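Local coordinates for protein spectinomycin 9-adenylyltransferase (Enterococcus faecalis, PDB 6SXJ) that catalyses ATP-dependent adenylylation of spectinomycin at its 9-hydroxyl, releasing diphosphate and making bacteria resistant to this antibiotic but not to streptomycin, at residues L186-M191 with N246-R251; R190-M195 with N208-S213; I201-A206 with R227-E232. All coordinates share one frame; numbering follows the deposited sequence.

Contact 1 (L186-M191 with N246-R251)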
ATOM      1  N   LEU A 186      -9.103  -7.412   7.479  1.00 67.72           N
ATOM      2  CA  LEU A 186      -9.099  -7.643   6.038  1.00 75.96           C
ATOM      3  C   LEU A 186      -7.686  -7.736   5.482  1.00 66.37           C
ATOM      4  O   LEU A 186      -7.454  -8.465   4.511  1.00 58.69           O
ATOM      5  CB  LEU A 186      -9.886  -6.541   5.328  1.00 72.07           C
ATOM      6  CG  LEU A 186     -11.297  -6.327   5.882  1.00 71.88           C
ATOM      7  CD1 LEU A 186     -11.776  -4.915   5.576  1.00 88.17           C
ATOM      8  CD2 LEU A 186     -12.271  -7.358   5.328  1.00 79.99           C
ATOM      9  N   THR A 187      -6.730  -7.028   6.083  1.00 74.63           N
ATOM     10  CA  THR A 187      -5.334  -7.243   5.722  1.00 75.80           C
ATOM     11  C   THR A 187      -4.958  -8.710   5.892  1.00 72.68           C
ATOM     12  O   THR A 187      -4.415  -9.339   4.975  1.00 72.34           O
ATOM     13  CB  THR A 187      -4.427  -6.351   6.572  1.00 74.34           C
ATOM     14  OG1 THR A 187      -4.965  -5.022   6.628  1.00 74.55           O
ATOM     15  CG2 THR A 187      -3.018  -6.305   5.979  1.00 78.91           C
ATOM     16  N   LEU A 188      -5.254  -9.280   7.064  1.00 75.15           N
ATOM     17  CA  LEU A 188      -4.981 -10.695   7.285  1.00 66.62           C
ATOM     18  C   LEU A 188      -5.713 -11.560   6.267  1.00 66.09           C
ATOM     19  O   LEU A 188      -5.165 -12.553   5.776  1.00 65.93           O
ATOM     20  CB  LEU A 188      -5.385 -11.090   8.703  1.00 62.36           C
ATOM     21  CG  LEU A 188      -4.488 -10.634   9.856  1.00 62.78           C
ATOM     22  CD1 LEU A 188      -5.206 -10.866  11.174  1.00 57.81           C
ATOM     23  CD2 LEU A 188      -3.168 -11.344   9.841  1.00 64.52           C
ATOM     24  N   CYS A 189      -6.960 -11.208   5.946  1.00 61.81           N
ATOM     25  CA  CYS A 189      -7.685 -11.943   4.911  1.00 68.34           C
ATOM     26  C   CYS A 189      -6.967 -11.837   3.570  1.00 63.83           C
ATOM     27  O   CYS A 189      -6.745 -12.845   2.887  1.00 62.53           O
ATOM     28  CB  CYS A 189      -9.115 -11.421   4.799  1.00 68.80           C
ATOM     29  SG  CYS A 189     -10.171 -11.848   6.193  1.00 63.89           S
ATOM     30  N   ARG A 190      -6.607 -10.615   3.171  1.00 70.27           N
ATOM     31  CA  ARG A 190      -5.740 -10.439   2.011  1.00 69.34           C
ATOM     32  C   ARG A 190      -4.462 -11.259   2.172  1.00 72.55           C
ATOM     33  O   ARG A 190      -4.060 -11.991   1.263  1.00 69.86           O
ATOM     34  CB  ARG A 190      -5.412  -8.953   1.824  1.00 75.97           C
ATOM     35  CG  ARG A 190      -4.749  -8.615   0.493  1.00 87.86           C
ATOM     36  CD  ARG A 190      -4.218  -7.183   0.461  1.00 92.67           C
ATOM     37  NE  ARG A 190      -3.089  -6.966   1.369  1.00105.47           N
ATOM     38  CZ  ARG A 190      -1.857  -7.435   1.178  1.00 94.79           C
ATOM     39  NH1 ARG A 190      -1.571  -8.165   0.107  1.00 81.28           N
ATOM     40  NH2 ARG A 190      -0.906  -7.172   2.067  1.00 86.85           N
ATOM     41  N   MET A 191      -3.832 -11.152   3.349  1.00 75.29           N
ATOM     42  CA  MET A 191      -2.571 -11.855   3.603  1.00 69.41           C
ATOM     43  C   MET A 191      -2.697 -13.344   3.343  1.00 66.64           C
ATOM     44  O   MET A 191      -1.766 -13.978   2.824  1.00 64.12           O
ATOM     45  CB  MET A 191      -2.145 -11.645   5.051  1.00 65.71           C
ATOM     46  CG  MET A 191      -1.506 -10.318   5.367  1.00 59.86           C
ATOM     47  SD  MET A 191      -0.776 -10.416   6.997  1.00 79.36           S
ATOM     48  CE  MET A 191       0.253  -8.960   7.044  1.00 77.56           C
ATOM     49  N   ASN A 246      -7.016 -13.896  16.111  1.00 61.21           N
ATOM     50  CA  ASN A 246      -6.340 -15.142  16.451  1.00 64.09           C
ATOM     51  C   ASN A 246      -6.621 -16.209  15.402  1.00 55.89           C
ATOM     52  O   ASN A 246      -5.701 -16.873  14.911  1.00 58.53           O
ATOM     53  CB  ASN A 246      -6.785 -15.615  17.837  1.00 59.51           C
ATOM     54  CG  ASN A 246      -6.266 -14.725  18.949  1.00 73.24           C
ATOM     55  OD1 ASN A 246      -5.333 -13.943  18.747  1.00 75.04           O
ATOM     56  ND2 ASN A 246      -6.870 -14.836  20.134  1.00 66.77           N
ATOM     57  N   TYR A 247      -7.893 -16.369  15.030  1.00 58.30           N
ATOM     58  CA  TYR A 247      -8.249 -17.354  14.016  1.00 54.41           C
ATOM     59  C   TYR A 247      -7.508 -17.094  12.709  1.00 58.16           C
ATOM     60  O   TYR A 247      -6.889 -18.001  12.136  1.00 52.24           O
ATOM     61  CB  TYR A 247      -9.758 -17.333  13.773  1.00 60.85           C
ATOM     62  CG  TYR A 247     -10.144 -18.027  12.486  1.00 56.69           C
ATOM     63  CD1 TYR A 247     -10.115 -19.412  12.399  1.00 60.46           C
ATOM     64  CD2 TYR A 247     -10.512 -17.302  11.353  1.00 59.01           C
ATOM     65  CE1 TYR A 247     -10.448 -20.063  11.234  1.00 54.97           C
ATOM     66  CE2 TYR A 247     -10.856 -17.951  10.177  1.00 57.77           C
ATOM     67  CZ  TYR A 247     -10.820 -19.334  10.126  1.00 61.46           C
ATOM     68  OH  TYR A 247     -11.152 -20.007   8.970  1.00 72.99           O
ATOM     69  N   LEU A 248      -7.580 -15.859  12.207  1.00 57.82           N
ATOM     70  CA  LEU A 248      -6.934 -15.540  10.938  1.00 57.50           C
ATOM     71  C   LEU A 248      -5.426 -15.717  11.027  1.00 58.70           C
ATOM     72  O   LEU A 248      -4.790 -16.185  10.075  1.00 56.78           O
ATOM     73  CB  LEU A 248      -7.279 -14.108  10.529  1.00 55.90           C
ATOM     74  CG  LEU A 248      -8.759 -13.878  10.222  1.00 61.62           C
ATOM     75  CD1 LEU A 248      -9.061 -12.414   9.980  1.00 59.04           C
ATOM     76  CD2 LEU A 248      -9.134 -14.731   9.022  1.00 45.58           C
ATOM     77  N   ASN A 249      -4.834 -15.330  12.158  1.00 54.99           N
ATOM     78  CA  ASN A 249      -3.389 -15.459  12.313  1.00 62.59           C
ATOM     79  C   ASN A 249      -2.969 -16.925  12.298  1.00 62.61           C
ATOM     80  O   ASN A 249      -2.041 -17.313  11.578  1.00 55.51           O
ATOM     81  CB  ASN A 249      -2.946 -14.780  13.611  1.00 59.75           C
ATOM     82  CG  ASN A 249      -1.440 -14.658  13.718  1.00 62.05           C
ATOM     83  OD1 ASN A 249      -0.771 -14.229  12.779  1.00 69.97           O
ATOM     84  ND2 ASN A 249      -0.898 -15.041  14.864  1.00 71.12           N
ATOM     85  N   ASN A 250      -3.637 -17.759  13.095  1.00 62.56           N
ATOM     86  CA  ASN A 250      -3.299 -19.178  13.109  1.00 66.56           C
ATOM     87  C   ASN A 250      -3.523 -19.803  11.736  1.00 66.70           C
ATOM     88  O   ASN A 250      -2.653 -20.508  11.216  1.00 70.08           O
ATOM     89  CB  ASN A 250      -4.109 -19.894  14.189  1.00 65.34           C
ATOM     90  CG  ASN A 250      -3.589 -19.600  15.596  1.00 73.59           C
ATOM     91  OD1 ASN A 250      -4.348 -19.197  16.481  1.00 76.32           O
ATOM     92  ND2 ASN A 250      -2.288 -19.796  15.803  1.00 66.02           N
ATOM     93  N   ARG A 251      -4.682 -19.539  11.124  1.00 61.21           N
ATOM     94  CA  ARG A 251      -4.907 -19.976   9.747  1.00 68.83           C
ATOM     95  C   ARG A 251      -3.750 -19.565   8.844  1.00 72.41           C
ATOM     96  O   ARG A 251      -3.288 -20.351   8.009  1.00 69.39           O
ATOM     97  CB  ARG A 251      -6.223 -19.388   9.238  1.00 64.06           C
ATOM     98  CG  ARG A 251      -6.756 -19.955   7.935  1.00 74.58           C
ATOM     99  CD  ARG A 251      -7.861 -19.041   7.416  1.00 68.94           C
ATOM    100  NE  ARG A 251      -8.908 -19.735   6.677  1.00 87.09           N
ATOM    101  CZ  ARG A 251      -8.732 -20.300   5.488  1.00 91.35           C
ATOM    102  NH1 ARG A 251      -7.539 -20.270   4.908  1.00 91.44           N
ATOM    103  NH2 ARG A 251      -9.747 -20.902   4.882  1.00102.55           N
TER

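Contact 2 (R190-M195 with N208-S213)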
ATOM      1  N   ARG A 190      -6.607 -10.615   3.171  1.00 70.27           N
ATOM      2  CA  ARG A 190      -5.740 -10.439   2.011  1.00 69.34           C
ATOM      3  C   ARG A 190      -4.462 -11.259   2.172  1.00 72.55           C
ATOM      4  O   ARG A 190      -4.060 -11.991   1.263  1.00 69.86           O
ATOM      5  CB  ARG A 190      -5.412  -8.953   1.824  1.00 75.97           C
ATOM      6  CG  ARG A 190      -4.749  -8.615   0.493  1.00 87.86           C
ATOM      7  CD  ARG A 190      -4.218  -7.183   0.461  1.00 92.67           C
ATOM      8  NE  ARG A 190      -3.089  -6.966   1.369  1.00105.47           N
ATOM      9  CZ  ARG A 190      -1.857  -7.435   1.178  1.00 94.79           C
ATOM     10  NH1 ARG A 190      -1.571  -8.165   0.107  1.00 81.28           N
ATOM     11  NH2 ARG A 190      -0.906  -7.172   2.067  1.00 86.85           N
ATOM     12  N   MET A 191      -3.832 -11.152   3.349  1.00 75.29           N
ATOM     13  CA  MET A 191      -2.571 -11.855   3.603  1.00 69.41           C
ATOM     14  C   MET A 191      -2.697 -13.344   3.343  1.00 66.64           C
ATOM     15  O   MET A 191      -1.766 -13.978   2.824  1.00 64.12           O
ATOM     16  CB  MET A 191      -2.145 -11.645   5.051  1.00 65.71           C
ATOM     17  CG  MET A 191      -1.506 -10.318   5.367  1.00 59.86           C
ATOM     18  SD  MET A 191      -0.776 -10.416   6.997  1.00 79.36           S
ATOM     19  CE  MET A 191       0.253  -8.960   7.044  1.00 77.56           C
ATOM     20  N   ILE A 192      -3.837 -13.937   3.700  1.00 68.68           N
ATOM     21  CA  ILE A 192      -4.010 -15.379   3.599  1.00 70.97           C
ATOM     22  C   ILE A 192      -4.124 -15.800   2.139  1.00 73.98           C
ATOM     23  O   ILE A 192      -3.474 -16.748   1.687  1.00 74.56           O
ATOM     24  CB  ILE A 192      -5.232 -15.828   4.421  1.00 62.61           C
ATOM     25  CG1 ILE A 192      -4.885 -15.828   5.914  1.00 73.08           C
ATOM     26  CG2 ILE A 192      -5.692 -17.203   3.967  1.00 65.39           C
ATOM     27  CD1 ILE A 192      -6.091 -15.842   6.816  1.00 67.27           C
ATOM     28  N   LEU A 193      -4.935 -15.066   1.373  1.00 78.09           N
ATOM     29  CA  LEU A 193      -5.092 -15.375  -0.041  1.00 78.55           C
ATOM     30  C   LEU A 193      -3.753 -15.400  -0.756  1.00 83.58           C
ATOM     31  O   LEU A 193      -3.403 -16.408  -1.377  1.00 86.78           O
ATOM     32  CB  LEU A 193      -6.036 -14.370  -0.687  1.00 83.70           C
ATOM     33  CG  LEU A 193      -7.510 -14.651  -0.390  1.00 82.16           C
ATOM     34  CD1 LEU A 193      -8.431 -13.601  -0.986  1.00 75.83           C
ATOM     35  CD2 LEU A 193      -7.901 -16.039  -0.852  1.00 69.86           C
ATOM     36  N   THR A 194      -2.966 -14.322  -0.624  1.00 85.86           N
ATOM     37  CA  THR A 194      -1.746 -14.211  -1.405  1.00 87.81           C
ATOM     38  C   THR A 194      -0.724 -15.274  -1.012  1.00 88.97           C
ATOM     39  O   THR A 194       0.025 -15.729  -1.879  1.00 90.27           O
ATOM     40  CB  THR A 194      -1.163 -12.802  -1.297  1.00 88.57           C
ATOM     41  OG1 THR A 194       0.161 -12.842  -1.828  1.00 88.78           O
ATOM     42  CG2 THR A 194      -1.144 -12.314   0.114  1.00 84.22           C
ATOM     43  N   MET A 195      -0.720 -15.748   0.243  1.00 82.57           N
ATOM     44  CA  MET A 195       0.256 -16.770   0.589  1.00 86.00           C
ATOM     45  C   MET A 195      -0.111 -18.133   0.049  1.00 89.02           C
ATOM     46  O   MET A 195       0.794 -18.944  -0.121  1.00 89.42           O
ATOM     47  CB  MET A 195       0.454 -16.900   2.086  1.00 83.60           C
ATOM     48  CG  MET A 195       1.611 -17.752   2.445  1.00 87.84           C
ATOM     49  SD  MET A 195       2.649 -17.111   3.742  1.00108.28           S
ATOM     50  CE  MET A 195       3.474 -15.842   2.862  1.00 93.12           C
ATOM     51  N   ASN A 208     -14.715 -11.119   1.850  1.00 79.71           N
ATOM     52  CA  ASN A 208     -15.814 -12.035   1.573  1.00 73.14           C
ATOM     53  C   ASN A 208     -15.342 -13.373   1.024  1.00 73.42           C
ATOM     54  O   ASN A 208     -16.060 -14.369   1.162  1.00 85.21           O
ATOM     55  CB  ASN A 208     -16.799 -11.388   0.597  1.00 80.84           C
ATOM     56  CG  ASN A 208     -17.131  -9.953   0.974  1.00 88.02           C
ATOM     57  OD1 ASN A 208     -16.238  -9.161   1.266  1.00 99.04           O
ATOM     58  ND2 ASN A 208     -18.415  -9.617   0.982  1.00 84.19           N
ATOM     59  N   ALA A 209     -14.147 -13.429   0.431  1.00 71.46           N
ATOM     60  CA  ALA A 209     -13.607 -14.711  -0.008  1.00 71.11           C
ATOM     61  C   ALA A 209     -13.137 -15.547   1.177  1.00 77.38           C
ATOM     62  O   ALA A 209     -13.351 -16.765   1.207  1.00 81.72           O
ATOM     63  CB  ALA A 209     -12.461 -14.486  -0.992  1.00 73.73           C
ATOM     64  N   VAL A 210     -12.497 -14.915   2.165  1.00 73.92           N
ATOM     65  CA  VAL A 210     -12.001 -15.666   3.317  1.00 76.65           C
ATOM     66  C   VAL A 210     -13.125 -15.948   4.308  1.00 71.09           C
ATOM     67  O   VAL A 210     -13.169 -17.020   4.920  1.00 66.92           O
ATOM     68  CB  VAL A 210     -10.838 -14.916   3.994  1.00 72.03           C
ATOM     69  CG1 VAL A 210     -10.261 -15.752   5.137  1.00 77.75           C
ATOM     70  CG2 VAL A 210      -9.756 -14.573   2.983  1.00 75.29           C
ATOM     71  N   ALA A 211     -14.043 -14.992   4.490  1.00 68.60           N
ATOM     72  CA  ALA A 211     -15.170 -15.208   5.392  1.00 71.02           C
ATOM     73  C   ALA A 211     -15.955 -16.454   5.002  1.00 76.08           C
ATOM     74  O   ALA A 211     -16.446 -17.186   5.869  1.00 75.51           O
ATOM     75  CB  ALA A 211     -16.079 -13.978   5.395  1.00 66.66           C
ATOM     76  N   GLU A 212     -16.073 -16.715   3.698  1.00 77.48           N
ATOM     77  CA  GLU A 212     -16.798 -17.892   3.228  1.00 82.61           C
ATOM     78  C   GLU A 212     -16.180 -19.170   3.776  1.00 79.48           C
ATOM     79  O   GLU A 212     -16.898 -20.103   4.156  1.00 73.82           O
ATOM     80  CB  GLU A 212     -16.815 -17.898   1.695  1.00 80.13           C
ATOM     81  CG  GLU A 212     -16.899 -19.266   1.030  1.00 87.78           C
ATOM     82  CD  GLU A 212     -17.004 -19.159  -0.494  1.00 99.57           C
ATOM     83  OE1 GLU A 212     -16.907 -18.028  -1.021  1.00 93.14           O
ATOM     84  OE2 GLU A 212     -17.187 -20.199  -1.165  1.00104.24           O
ATOM     85  N   SER A 213     -14.852 -19.226   3.842  1.00 79.06           N
ATOM     86  CA  SER A 213     -14.141 -20.414   4.289  1.00 73.72           C
ATOM     87  C   SER A 213     -13.907 -20.432   5.794  1.00 77.45           C
ATOM     88  O   SER A 213     -13.059 -21.201   6.268  1.00 77.38           O
ATOM     89  CB  SER A 213     -12.801 -20.513   3.561  1.00 80.65           C
ATOM     90  OG  SER A 213     -12.144 -19.255   3.570  1.00 81.67           O
TER

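Contact 3 (I201-A206 with R227-E232)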
ATOM      1  N   ILE A 201      -5.155  -9.220  -3.984  1.00 85.63           N
ATOM      2  CA  ILE A 201      -6.467  -8.716  -4.386  1.00 93.38           C
ATOM      3  C   ILE A 201      -6.951  -7.681  -3.376  1.00 89.04           C
ATOM      4  O   ILE A 201      -6.341  -7.529  -2.306  1.00 88.40           O
ATOM      5  CB  ILE A 201      -7.488  -9.858  -4.542  1.00 89.85           C
ATOM      6  CG1 ILE A 201      -8.116 -10.209  -3.191  1.00 91.05           C
ATOM      7  CG2 ILE A 201      -6.842 -11.095  -5.162  1.00 82.48           C
ATOM      8  CD1 ILE A 201      -9.116 -11.350  -3.262  1.00 88.71           C
ATOM      9  N   PRO A 202      -8.042  -6.967  -3.658  1.00 86.53           N
ATOM     10  CA  PRO A 202      -8.472  -5.890  -2.760  1.00 82.24           C
ATOM     11  C   PRO A 202      -9.051  -6.434  -1.466  1.00 84.84           C
ATOM     12  O   PRO A 202      -9.534  -7.565  -1.388  1.00 80.71           O
ATOM     13  CB  PRO A 202      -9.537  -5.135  -3.568  1.00 84.18           C
ATOM     14  CG  PRO A 202      -9.498  -5.716  -4.968  1.00 88.45           C
ATOM     15  CD  PRO A 202      -8.933  -7.097  -4.824  1.00 96.35           C
ATOM     16  N   LYS A 203      -9.009  -5.584  -0.437  1.00 81.46           N
ATOM     17  CA  LYS A 203      -9.425  -6.007   0.895  1.00 81.95           C
ATOM     18  C   LYS A 203     -10.871  -6.486   0.898  1.00 86.66           C
ATOM     19  O   LYS A 203     -11.169  -7.596   1.356  1.00 84.51           O
ATOM     20  CB  LYS A 203      -9.247  -4.857   1.889  1.00 79.24           C
ATOM     21  CG  LYS A 203      -7.855  -4.265   1.937  1.00 79.39           C
ATOM     22  CD  LYS A 203      -7.835  -3.002   2.794  1.00 83.72           C
ATOM     23  CE  LYS A 203      -6.856  -3.130   3.948  1.00 80.85           C
ATOM     24  NZ  LYS A 203      -7.059  -2.074   4.980  1.00 98.12           N
ATOM     25  N   ASP A 204     -11.790  -5.656   0.395  1.00 82.38           N
ATOM     26  CA  ASP A 204     -13.204  -5.999   0.488  1.00 83.12           C
ATOM     27  C   ASP A 204     -13.515  -7.305  -0.237  1.00 82.75           C
ATOM     28  O   ASP A 204     -14.374  -8.070   0.213  1.00 82.08           O
ATOM     29  CB  ASP A 204     -14.068  -4.852  -0.052  1.00 92.45           C
ATOM     30  CG  ASP A 204     -13.559  -4.296  -1.371  1.00 88.39           C
ATOM     31  OD1 ASP A 204     -14.344  -4.281  -2.340  1.00 87.86           O
ATOM     32  OD2 ASP A 204     -12.388  -3.866  -1.437  1.00 89.53           O
ATOM     33  N   ILE A 205     -12.817  -7.599  -1.334  1.00 81.55           N
ATOM     34  CA  ILE A 205     -13.056  -8.862  -2.026  1.00 81.79           C
ATOM     35  C   ILE A 205     -12.378 -10.009  -1.289  1.00 81.36           C
ATOM     36  O   ILE A 205     -12.905 -11.127  -1.239  1.00 75.69           O
ATOM     37  CB  ILE A 205     -12.581  -8.781  -3.488  1.00 84.16           C
ATOM     38  CG1 ILE A 205     -13.572  -7.976  -4.331  1.00 78.85           C
ATOM     39  CG2 ILE A 205     -12.414 -10.186  -4.072  1.00 78.90           C
ATOM     40  CD1 ILE A 205     -13.714  -6.537  -3.902  1.00 78.34           C
ATOM     41  N   ALA A 206     -11.190  -9.759  -0.731  1.00 81.38           N
ATOM     42  CA  ALA A 206     -10.525 -10.774   0.078  1.00 79.24           C
ATOM     43  C   ALA A 206     -11.326 -11.087   1.335  1.00 74.61           C
ATOM     44  O   ALA A 206     -11.327 -12.232   1.800  1.00 76.37           O
ATOM     45  CB  ALA A 206      -9.112 -10.317   0.444  1.00 76.13           C
ATOM     46  N   ARG A 227     -18.184  -4.021   5.484  1.00 83.13           N
ATOM     47  CA  ARG A 227     -19.104  -2.888   5.473  1.00 91.73           C
ATOM     48  C   ARG A 227     -18.409  -1.603   5.913  1.00 98.08           C
ATOM     49  O   ARG A 227     -18.502  -0.571   5.239  1.00103.33           O
ATOM     50  CB  ARG A 227     -20.304  -3.187   6.375  1.00 90.81           C
ATOM     51  CG  ARG A 227     -21.160  -4.363   5.916  1.00 84.10           C
ATOM     52  CD  ARG A 227     -21.999  -4.941   7.049  1.00 80.40           C
ATOM     53  NE  ARG A 227     -22.632  -3.910   7.869  1.00 89.41           N
ATOM     54  CZ  ARG A 227     -23.488  -4.159   8.857  1.00 92.53           C
ATOM     55  NH1 ARG A 227     -23.820  -5.408   9.153  1.00 91.31           N
ATOM     56  NH2 ARG A 227     -24.014  -3.157   9.551  1.00 94.27           N
ATOM     57  N   SER A 228     -17.707  -1.645   7.050  1.00 96.21           N
ATOM     58  CA  SER A 228     -17.027  -0.451   7.546  1.00 97.99           C
ATOM     59  C   SER A 228     -16.025   0.079   6.527  1.00 98.64           C
ATOM     60  O   SER A 228     -15.917   1.294   6.324  1.00 94.82           O
ATOM     61  CB  SER A 228     -16.332  -0.762   8.873  1.00 89.63           C
ATOM     62  OG  SER A 228     -15.355   0.214   9.195  1.00 87.98           O
ATOM     63  N   TYR A 229     -15.291  -0.823   5.865  1.00 93.69           N
ATOM     64  CA  TYR A 229     -14.349  -0.408   4.829  1.00 93.57           C
ATOM     65  C   TYR A 229     -15.050   0.359   3.714  1.00 97.38           C
ATOM     66  O   TYR A 229     -14.438   1.223   3.074  1.00 94.18           O
ATOM     67  CB  TYR A 229     -13.621  -1.641   4.280  1.00 95.18           C
ATOM     68  CG  TYR A 229     -12.738  -1.376   3.079  1.00100.81           C
ATOM     69  CD1 TYR A 229     -11.551  -0.662   3.204  1.00 93.89           C
ATOM     70  CD2 TYR A 229     -13.089  -1.847   1.820  1.00 99.09           C
ATOM     71  CE1 TYR A 229     -10.745  -0.419   2.108  1.00 99.25           C
ATOM     72  CE2 TYR A 229     -12.292  -1.608   0.717  1.00 97.40           C
ATOM     73  CZ  TYR A 229     -11.122  -0.895   0.866  1.00102.13           C
ATOM     74  OH  TYR A 229     -10.329  -0.659  -0.233  1.00103.79           O
ATOM     75  N   LEU A 230     -16.332   0.071   3.477  1.00 94.52           N
ATOM     76  CA  LEU A 230     -17.130   0.782   2.490  1.00 96.53           C
ATOM     77  C   LEU A 230     -17.946   1.912   3.111  1.00 96.06           C
ATOM     78  O   LEU A 230     -18.923   2.368   2.506  1.00103.65           O
ATOM     79  CB  LEU A 230     -18.049  -0.194   1.754  1.00 93.79           C
ATOM     80  CG  LEU A 230     -17.407  -1.514   1.323  1.00 91.56           C
ATOM     81  CD1 LEU A 230     -18.348  -2.320   0.431  1.00 68.50           C
ATOM     82  CD2 LEU A 230     -16.084  -1.267   0.610  1.00 90.01           C
ATOM     83  N   GLY A 231     -17.565   2.370   4.303  1.00100.80           N
ATOM     84  CA  GLY A 231     -18.188   3.530   4.912  1.00 92.16           C
ATOM     85  C   GLY A 231     -18.796   3.268   6.272  1.00102.88           C
ATOM     86  O   GLY A 231     -18.414   3.895   7.267  1.00111.81           O
ATOM     87  N   GLU A 232     -19.741   2.330   6.317  1.00 97.64           N
ATOM     88  CA  GLU A 232     -20.543   2.031   7.500  1.00100.18           C
ATOM     89  C   GLU A 232     -19.814   2.211   8.826  1.00100.79           C
ATOM     90  O   GLU A 232     -18.691   1.729   9.002  1.00102.61           O
ATOM     91  CB  GLU A 232     -21.053   0.590   7.399  1.00 94.55           C
ATOM     92  CG  GLU A 232     -22.456   0.348   7.908  1.00 94.28           C
ATOM     93  CD  GLU A 232     -23.162  -0.746   7.126  1.00 96.47           C
ATOM     94  OE1 GLU A 232     -24.027  -1.434   7.709  1.00101.11           O
ATOM     95  OE2 GLU A 232     -22.846  -0.919   5.926  1.00 92.46           O
TER

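Contact 1 (L186-M191 with N246-R251)
Leu188 and Leu248 bring helix 181-196 and helix 241-253 together, their CA atoms only 6.4 Å apart at the nearest point between the two segments. Both leucines direct CB into the gap, and this close approach joins two helices of the aminoglycoside adenylyltransferase C-terminal domain through segments 55 residues apart at their nearest ends. The two side chains cross obliquely: CD1 of Leu188 rests on CB of Leu248 at 3.9 Å, while CD1 of Leu248 reaches back to CB of Leu188 at 4.1 Å. Leu248 has CG anti to its carbonyl carbon (chi1 -65°), which carries its methyl branches over toward Cys189. There SG sits against both methyls, 4.0 Å from Leu248 CD1 and 4.2 Å from CD2, so the sulfur lies across the fork of the leucine. Helices 216-229 and 159-173 also pack against the pair: Ile222 touches both Cys189 and Leu248, and Leu173 lies on Leu188. Polar groups of helix 241-253 are held on another flank: one turn apart, Arg251 NE donates to Tyr247 OH at 3.2 Å with an N-H...O angle of 150°, the hydroxyl lying close to the guanidinium plane. The same hydroxyl is hydrogen-bonded to Ser214 OG, and the Tyr247 ring stacks with His218. No hydrogen bond passes between 186-191 and 246-251, and all three touching residues are buried, so this contact depends on the fit of leucine carbons and one sulfur, with the hydrophobic effect its likely source of stability.

Contact 2 (R190-M195 with N208-S213)
Val210 O is gripped near the end of helix 203-212 by Ser213 OG at 2.8 Å, by Ser214 OG and, more weakly, by the backbone N of Ser213, while the valine's side chain packs across on helix 181-196. This is a near-perpendicular helix crossing within the all-helical C-terminal domain: the axes of 190-195 and 208-212 make an angle of 83° and approach to 9.8 Å. The Ser213 hydroxyl meets the carbonyl from the side, at a C=O...O angle of 116° and tilted out of its plane, and so ties Ser213 back to the helical turn before it. Across the crossing the contact is purely apolar. Val210 has CG1 anti to the backbone N (chi1 -176°), which leaves CG2 beside that N and 4.1 Å from Leu193 CG; the two side chains run by one another, pointing in opposed senses. Leu193 also touches Ile201 in the loop between the helices, and Ile192 leans on Arg251 and Leu252 of helix 241-253. Two methyl-to-methyl approaches complete the contact: Ile192 CD1 stands 4.5 Å from Val210 CG1, and Leu193 CD1 lies 4.1 Å from Ala209 CB.

Contact 3 (I201-A206 with R227-E232)
The first turn of helix 203-212, with Pro202 at its N-cap position, meets the last turn of helix 216-229 through Lys203 and Asp204, which meet different carbons of the Tyr229 ring. Tyr229 holds CG anti to its backbone N (chi1 173°), and this extends the ring from its own helix toward helix 203-212. Asp204 OD2 comes within 3.1 Å of Tyr229 CE2, approaching obliquely, with carboxylate and ring planes 28° apart; the same oxygen is 4.0 Å from Tyr229 OH. Behind it Asp204 CB packs on Tyr229 CD2 at 3.7 Å, so the aspartate meets the ring with both its methylene and its carboxylate. Lys203 crosses the tyrosine at about a right angle. It offers a methylene, CD, to Tyr229 CE1 at 4.0 Å; the bend at chi3 beyond it turns CE and NZ.

Within the C-terminal helical domain these two helix ends face the nucleotidyltransferase domain: Pro202 touches Ser39, Tyr229 touches Asn44, and Asp204 OD1 forms a long, weak ion pair with Lys42. The contact thus borders the junction of the two domains, as in related enzymes probably near where substrates bind. A carboxylate in the first turn is probably also favourable for the helix dipole. Lys203 in turn leans on Asn183 and Thr187 of helix 181-196.

Leu230, the first residue to leave helical angles, brings its CD2 to 4.2 Å from Asp204 CB. Beyond it the chain turns at Gly231, whose N bonds to Ser228 O at 2.8 Å. Glu232 then folds back over the helix end in a salt bridge with Arg227, whose NE makes a weak, strongly bent bond of 2.8 Å to Glu232 OE1.

Contacts 2 and 3 join successive helices of the C-terminal domain, while contact 1 joins 181-196 to 241-253, with two helices between them in the chain. Contacts 1 and 2 both use helix 181-196, their segments overlapping at Arg190 and Met191 and their centres only 8 Å apart; contacts 2 and 3 share helix 203-212, one using its end and the other its start. Contact 1 is wholly buried and joins aliphatic carbons and a sulfur. Contact 2 is partly buried and equally apolar across its gap, with Val210 O held at the helix end. Contact 3, also partly buried, sets a carboxylate and a lysine methylene against an aromatic ring beside the nucleotidyltransferase domain. Ile201 and Ala206 pack on Leu193, connecting contacts 2 and 3.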